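Local coordinates for protein abietadiene synthase, chloroplastic (Abies grandis, PDB 3S9V) that is a plastid enzyme of the terpene synthase family, a mainly helical protein that carries a metal-binding terpene synthase domain, at residues E502-I507 with T530-V535; Y508-S513 with A751-L756. All coordinates share one frame; numbering follows the deposited sequence.

Contact 1: residues E502-I507 with T530-V535; sequences ERVTEI and TSNFTV
Ile507 reaches from the first turn of helix 504-514 to the side of helix 521-541, and its two branches divide the work. CG2 rests 3.7 Å from CB of Ser531, while CD1 ends 3.4 Å from ND2 of Asn532. CG1 stands anti to the carbonyl carbon (chi1 -70°) and the chain runs on straight (chi2 180°), which carries CD1 far enough to meet the amide; the two side chains cross at about a right angle. The same ND2 lies 3.7 Å from CG2 of Val504, so the amide nitrogen sits between two aliphatic groups, buried and without a polar partner in the model. Trp489 of helix 461-491 also touches Asn532 and Val504, adding cover from a third helix. Ser531 is small enough to let the isoleucine close in, and its hydroxyl turns back to the carbonyl of Tyr527 in its own helix. Arg503, the N-cap residue, approaches Val535 from the opposite direction: its CG lies between backbone N and carbonyl carbon (chi1 43°), and the extended chain brings the guanidinium obliquely to Val535 CG1. NE is 3.7 Å from that methyl; the modelled NH2 approach of 3.1 Å is doubtfully short. No hydrogen bond crosses. It is helix-to-helix packing at the start of a helix, in the all-helical fold of the terpene synthase metal-binding domain.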
loop_
_atom_site.group_PDB
_atom_site.type_symbol
_atom_site.label_atom_id
_atom_site.label_comp_id
_atom_site.label_asym_id
_atom_site.label_seq_id
_atom_site.Cartn_x
_atom_site.Cartn_y
_atom_site.Cartn_z
ATOM N N GLU A 502 7.769 -14.318 32.026
ATOM C CA GLU A 502 6.970 -15.069 31.062
ATOM C C GLU A 502 6.270 -14.105 30.101
ATOM O O GLU A 502 5.804 -13.041 30.518
ATOM C CB GLU A 502 5.938 -15.921 31.810
ATOM C CG GLU A 502 5.025 -16.755 30.925
ATOM C CD GLU A 502 3.860 -15.971 30.348
ATOM O OE1 GLU A 502 3.130 -16.538 29.507
ATOM O OE2 GLU A 502 3.666 -14.797 30.736
ATOM N N ARG A 503 6.198 -14.476 28.822
ATOM C CA ARG A 503 5.558 -13.633 27.812
ATOM C C ARG A 503 5.309 -14.345 26.481
ATOM O O ARG A 503 5.642 -13.828 25.410
ATOM C CB ARG A 503 6.403 -12.380 27.580
ATOM C CG ARG A 503 7.893 -12.648 27.493
ATOM C CD ARG A 503 8.673 -11.344 27.451
ATOM N NE ARG A 503 10.079 -11.537 27.794
ATOM C CZ ARG A 503 10.929 -10.546 28.039
ATOM N NH1 ARG A 503 10.520 -9.286 27.980
ATOM N NH2 ARG A 503 12.187 -10.815 28.360
ATOM N N VAL A 504 4.705 -15.526 26.557
ATOM C CA VAL A 504 4.408 -16.327 25.373
ATOM C C VAL A 504 3.523 -15.590 24.369
ATOM O O VAL A 504 3.751 -15.668 23.167
ATOM C CB VAL A 504 3.713 -17.657 25.760
ATOM C CG1 VAL A 504 3.325 -18.430 24.507
ATOM C CG2 VAL A 504 4.641 -18.491 26.624
ATOM N N THR A 505 2.515 -14.884 24.871
ATOM C CA THR A 505 1.588 -14.137 24.023
ATOM C C THR A 505 2.311 -13.077 23.211
ATOM O O THR A 505 2.161 -12.989 21.995
ATOM C CB THR A 505 0.509 -13.425 24.861
ATOM O OG1 THR A 505 -0.226 -14.390 25.622
ATOM C CG2 THR A 505 -0.441 -12.660 23.959
ATOM N N GLU A 506 3.083 -12.260 23.912
ATOM C CA GLU A 506 3.853 -11.188 23.303
ATOM C C GLU A 506 4.785 -11.754 22.231
ATOM O O GLU A 506 4.946 -11.167 21.164
ATOM C CB GLU A 506 4.646 -10.486 24.406
ATOM C CG GLU A 506 5.438 -9.265 24.014
ATOM C CD GLU A 506 6.033 -8.589 25.241
ATOM O OE1 GLU A 506 5.245 -8.122 26.093
ATOM O OE2 GLU A 506 7.278 -8.537 25.363
ATOM N N ILE A 507 5.376 -12.909 22.516
ATOM C CA ILE A 507 6.290 -13.562 21.585
ATOM C C ILE A 507 5.574 -14.257 20.429
ATOM O O ILE A 507 6.074 -14.276 19.302
ATOM C CB ILE A 507 7.172 -14.594 22.315
ATOM C CG1 ILE A 507 8.166 -13.869 23.223
ATOM C CG2 ILE A 507 7.907 -15.471 21.310
ATOM C CD1 ILE A 507 9.090 -14.802 23.980
ATOM N N THR A 530 11.513 -21.112 19.997
ATOM C CA THR A 530 12.898 -20.722 19.796
ATOM C C THR A 530 13.150 -19.284 20.246
ATOM O O THR A 530 14.166 -19.005 20.874
ATOM C CB THR A 530 13.302 -20.881 18.327
ATOM O OG1 THR A 530 12.903 -22.182 17.870
ATOM C CG2 THR A 530 14.803 -20.750 18.182
ATOM N N SER A 531 12.227 -18.376 19.935
ATOM C CA SER A 531 12.374 -16.979 20.347
ATOM C C SER A 531 12.346 -16.880 21.867
ATOM O O SER A 531 13.156 -16.175 22.469
ATOM C CB SER A 531 11.247 -16.117 19.775
ATOM O OG SER A 531 11.278 -16.103 18.364
ATOM N N ASN A 532 11.403 -17.584 22.488
ATOM C CA ASN A 532 11.290 -17.561 23.942
ATOM C C ASN A 532 12.594 -18.058 24.559
ATOM O O ASN A 532 13.058 -17.525 25.569
ATOM C CB ASN A 532 10.123 -18.432 24.410
ATOM C CG ASN A 532 9.402 -17.834 25.601
ATOM O OD1 ASN A 532 10.023 -17.503 26.611
ATOM N ND2 ASN A 532 8.088 -17.683 25.487
ATOM N N PHE A 533 13.199 -19.072 23.952
ATOM C CA PHE A 533 14.454 -19.569 24.484
ATOM C C PHE A 533 15.609 -18.596 24.299
ATOM O O PHE A 533 16.535 -18.590 25.102
ATOM C CB PHE A 533 14.806 -20.932 23.893
ATOM C CG PHE A 533 14.415 -22.075 24.783
ATOM C CD1 PHE A 533 13.294 -22.848 24.503
ATOM C CD2 PHE A 533 15.131 -22.332 25.949
ATOM C CE1 PHE A 533 12.891 -23.856 25.368
ATOM C CE2 PHE A 533 14.735 -23.341 26.824
ATOM C CZ PHE A 533 13.611 -24.104 26.530
ATOM N N THR A 534 15.569 -17.770 23.256
ATOM C CA THR A 534 16.647 -16.801 23.077
ATOM C C THR A 534 16.504 -15.729 24.160
ATOM O O THR A 534 17.490 -15.132 24.581
ATOM C CB THR A 534 16.630 -16.139 21.671
ATOM O OG1 THR A 534 15.397 -15.437 21.468
ATOM C CG2 THR A 534 16.780 -17.189 20.599
ATOM N N VAL A 535 15.275 -15.505 24.621
ATOM C CA VAL A 535 15.023 -14.517 25.670
ATOM C C VAL A 535 15.488 -15.056 27.016
ATOM O O VAL A 535 16.164 -14.357 27.773
ATOM C CB VAL A 535 13.521 -14.161 25.767
ATOM C CG1 VAL A 535 13.225 -13.449 27.088
ATOM C CG2 VAL A 535 13.134 -13.273 24.602
#

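Contact 2: residues Y508-S513 with A751-L756; sequences YFSPAS and ARIMQL
Ile753 is the side chain on which this contact turns, pressing both ends of its branched chain against helix 508-513. Its CD1 lies 3.4 Å from OG of Ser513 and 4.1 Å from CE2 of Phe509, whereas CG2 faces the hydroxyl of Ser510, with OG at 3.5 Å. A bent chain (chi1 -85°, chi2 -61°) spreads the methyls over neighbouring turns of the partner helix. Leu756, one turn further on, brings CD2 to the edge of the Phe509 ring near its plane, 4.3 Å from CZ. The small Ser510 suits the place where the backbones come nearest, with its CA 6.4 Å from CA of Ile753; the larger phenylalanine spans the wider gap beside it.

Behind this first shell, Ser513 OG donates to the carbonyl O of Ser510 at 2.7 Å, in the carbonyl plane and on a lone pair. That oxygen also takes the N-H of Ser513. The helix is kinked at Pro511, whose nitrogen has no hydrogen to give. Met429, from a loop, touches both Ser513 and Ile753, and Tyr423 touches Leu756. The axes of 508-513 and 751-756 run at 124° to each other, and no hydrogen bond joins them: cohesion is van der Waals contact, methyls against hydroxyl oxygens and the Phe509 ring. With the Ser513 hydroxyl satisfied within its own helix, its touch on the isoleucine is probably nothing more.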
loop_
_atom_site.group_PDB
_atom_site.type_symbol
_atom_site.label_atom_id
_atom_site.label_comp_id
_atom_site.label_asym_id
_atom_site.label_seq_id
_atom_site.Cartn_x
_atom_site.Cartn_y
_atom_site.Cartn_z
ATOM N N TYR A 508 4.407 -14.828 20.703
ATOM C CA TYR A 508 3.646 -15.521 19.670
ATOM C C TYR A 508 3.080 -14.521 18.663
ATOM O O TYR A 508 2.838 -14.855 17.502
ATOM C CB TYR A 508 2.502 -16.326 20.288
ATOM C CG TYR A 508 1.631 -16.979 19.247
ATOM C CD1 TYR A 508 2.126 -18.004 18.446
ATOM C CD2 TYR A 508 0.332 -16.526 19.011
ATOM C CE1 TYR A 508 1.358 -18.563 17.432
ATOM C CE2 TYR A 508 -0.446 -17.072 17.997
ATOM C CZ TYR A 508 0.076 -18.089 17.210
ATOM O OH TYR A 508 -0.671 -18.612 16.180
ATOM N N PHE A 509 2.870 -13.293 19.120
ATOM C CA PHE A 509 2.343 -12.240 18.267
ATOM C C PHE A 509 3.218 -12.032 17.036
ATOM O O PHE A 509 2.717 -11.871 15.925
ATOM C CB PHE A 509 2.265 -10.922 19.040
ATOM C CG PHE A 509 2.277 -9.700 18.157
ATOM C CD1 PHE A 509 1.170 -9.371 17.383
ATOM C CD2 PHE A 509 3.408 -8.896 18.077
ATOM C CE1 PHE A 509 1.192 -8.261 16.545
ATOM C CE2 PHE A 509 3.439 -7.778 17.234
ATOM C CZ PHE A 509 2.331 -7.463 16.472
ATOM N N SER A 510 4.528 -12.025 17.254
ATOM C CA SER A 510 5.482 -11.801 16.182
ATOM C C SER A 510 5.253 -12.631 14.927
ATOM O O SER A 510 4.841 -12.097 13.900
ATOM C CB SER A 510 6.909 -12.006 16.697
ATOM O OG SER A 510 7.230 -11.020 17.661
ATOM N N PRO A 511 5.506 -13.946 14.982
ATOM C CA PRO A 511 5.279 -14.711 13.753
ATOM C C PRO A 511 3.823 -14.678 13.288
ATOM O O PRO A 511 3.544 -14.708 12.091
ATOM C CB PRO A 511 5.739 -16.112 14.135
ATOM C CG PRO A 511 5.355 -16.193 15.574
ATOM C CD PRO A 511 5.790 -14.845 16.114
ATOM N N ALA A 512 2.899 -14.615 14.237
ATOM C CA ALA A 512 1.482 -14.590 13.905
ATOM C C ALA A 512 1.134 -13.361 13.074
ATOM O O ALA A 512 0.230 -13.392 12.256
ATOM C CB ALA A 512 0.645 -14.613 15.189
ATOM N N SER A 513 1.864 -12.278 13.286
ATOM C CA SER A 513 1.606 -11.049 12.560
ATOM C C SER A 513 2.069 -11.075 11.100
ATOM O O SER A 513 1.561 -10.293 10.286
ATOM C CB SER A 513 2.271 -9.871 13.272
ATOM O OG SER A 513 3.655 -9.808 12.953
ATOM N N ALA A 751 13.045 -8.761 10.873
ATOM C CA ALA A 751 13.667 -7.443 11.052
ATOM C C ALA A 751 12.570 -6.399 11.315
ATOM O O ALA A 751 12.716 -5.536 12.178
ATOM C CB ALA A 751 14.488 -7.047 9.802
ATOM N N ARG A 752 11.463 -6.496 10.582
ATOM C CA ARG A 752 10.358 -5.556 10.748
ATOM C C ARG A 752 9.766 -5.600 12.148
ATOM O O ARG A 752 9.494 -4.559 12.745
ATOM C CB ARG A 752 9.257 -5.842 9.732
ATOM C CG ARG A 752 9.724 -5.765 8.295
ATOM C CD ARG A 752 8.636 -6.217 7.343
ATOM N NE ARG A 752 7.831 -5.107 6.865
ATOM C CZ ARG A 752 6.854 -5.233 5.975
ATOM N NH1 ARG A 752 6.559 -6.427 5.480
ATOM N NH2 ARG A 752 6.197 -4.161 5.555
ATOM N N ILE A 753 9.556 -6.807 12.663
ATOM C CA ILE A 753 9.004 -6.963 13.998
ATOM C C ILE A 753 9.827 -6.148 14.992
ATOM O O ILE A 753 9.267 -5.532 15.892
ATOM C CB ILE A 753 8.970 -8.457 14.423
ATOM C CG1 ILE A 753 7.691 -9.106 13.903
ATOM C CG2 ILE A 753 9.008 -8.591 15.938
ATOM C CD1 ILE A 753 6.417 -8.467 14.461
ATOM N N MET A 754 11.148 -6.133 14.821
ATOM C CA MET A 754 12.011 -5.370 15.718
ATOM C C MET A 754 11.839 -3.862 15.497
ATOM O O MET A 754 11.832 -3.078 16.445
ATOM C CB MET A 754 13.474 -5.773 15.521
ATOM C CG MET A 754 13.808 -7.194 15.989
ATOM S SD MET A 754 13.650 -7.458 17.780
ATOM C CE MET A 754 15.136 -6.620 18.363
ATOM N N GLN A 755 11.705 -3.454 14.243
ATOM C CA GLN A 755 11.505 -2.049 13.949
ATOM C C GLN A 755 10.209 -1.591 14.632
ATOM O O GLN A 755 10.114 -0.462 15.102
ATOM C CB GLN A 755 11.400 -1.831 12.439
ATOM C CG GLN A 755 12.713 -1.969 11.687
ATOM C CD GLN A 755 13.769 -1.028 12.211
ATOM O OE1 GLN A 755 13.496 0.140 12.459
ATOM N NE2 GLN A 755 14.984 -1.528 12.376
ATOM N N LEU A 756 9.216 -2.478 14.697
ATOM C CA LEU A 756 7.938 -2.148 15.323
ATOM C C LEU A 756 8.015 -2.122 16.855
ATOM O O LEU A 756 7.567 -1.167 17.491
ATOM C CB LEU A 756 6.852 -3.138 14.884
ATOM C CG LEU A 756 5.459 -2.903 15.491
ATOM C CD1 LEU A 756 4.896 -1.568 15.011
ATOM C CD2 LEU A 756 4.526 -4.031 15.097
#

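In the fold
Both contacts draw on helix 504-514: contact 1 uses the residues leading into it and its first turn, contact 2 the turns that follow, and their centres lie 12 Å apart. Along the chain the order is 502-507, 508-513, 530-535 and then 751-756, so the two pairings cross. Contact 1 is local, joining the helix to helix 521-541, the next one in sequence; contact 2 spans 237 intervening residues, mostly helical, to reach helix 741-757 near the end of the chain. One short helix is thus packed against both an early and a late part of the helical bundle, partly buried at its start and wholly buried further along.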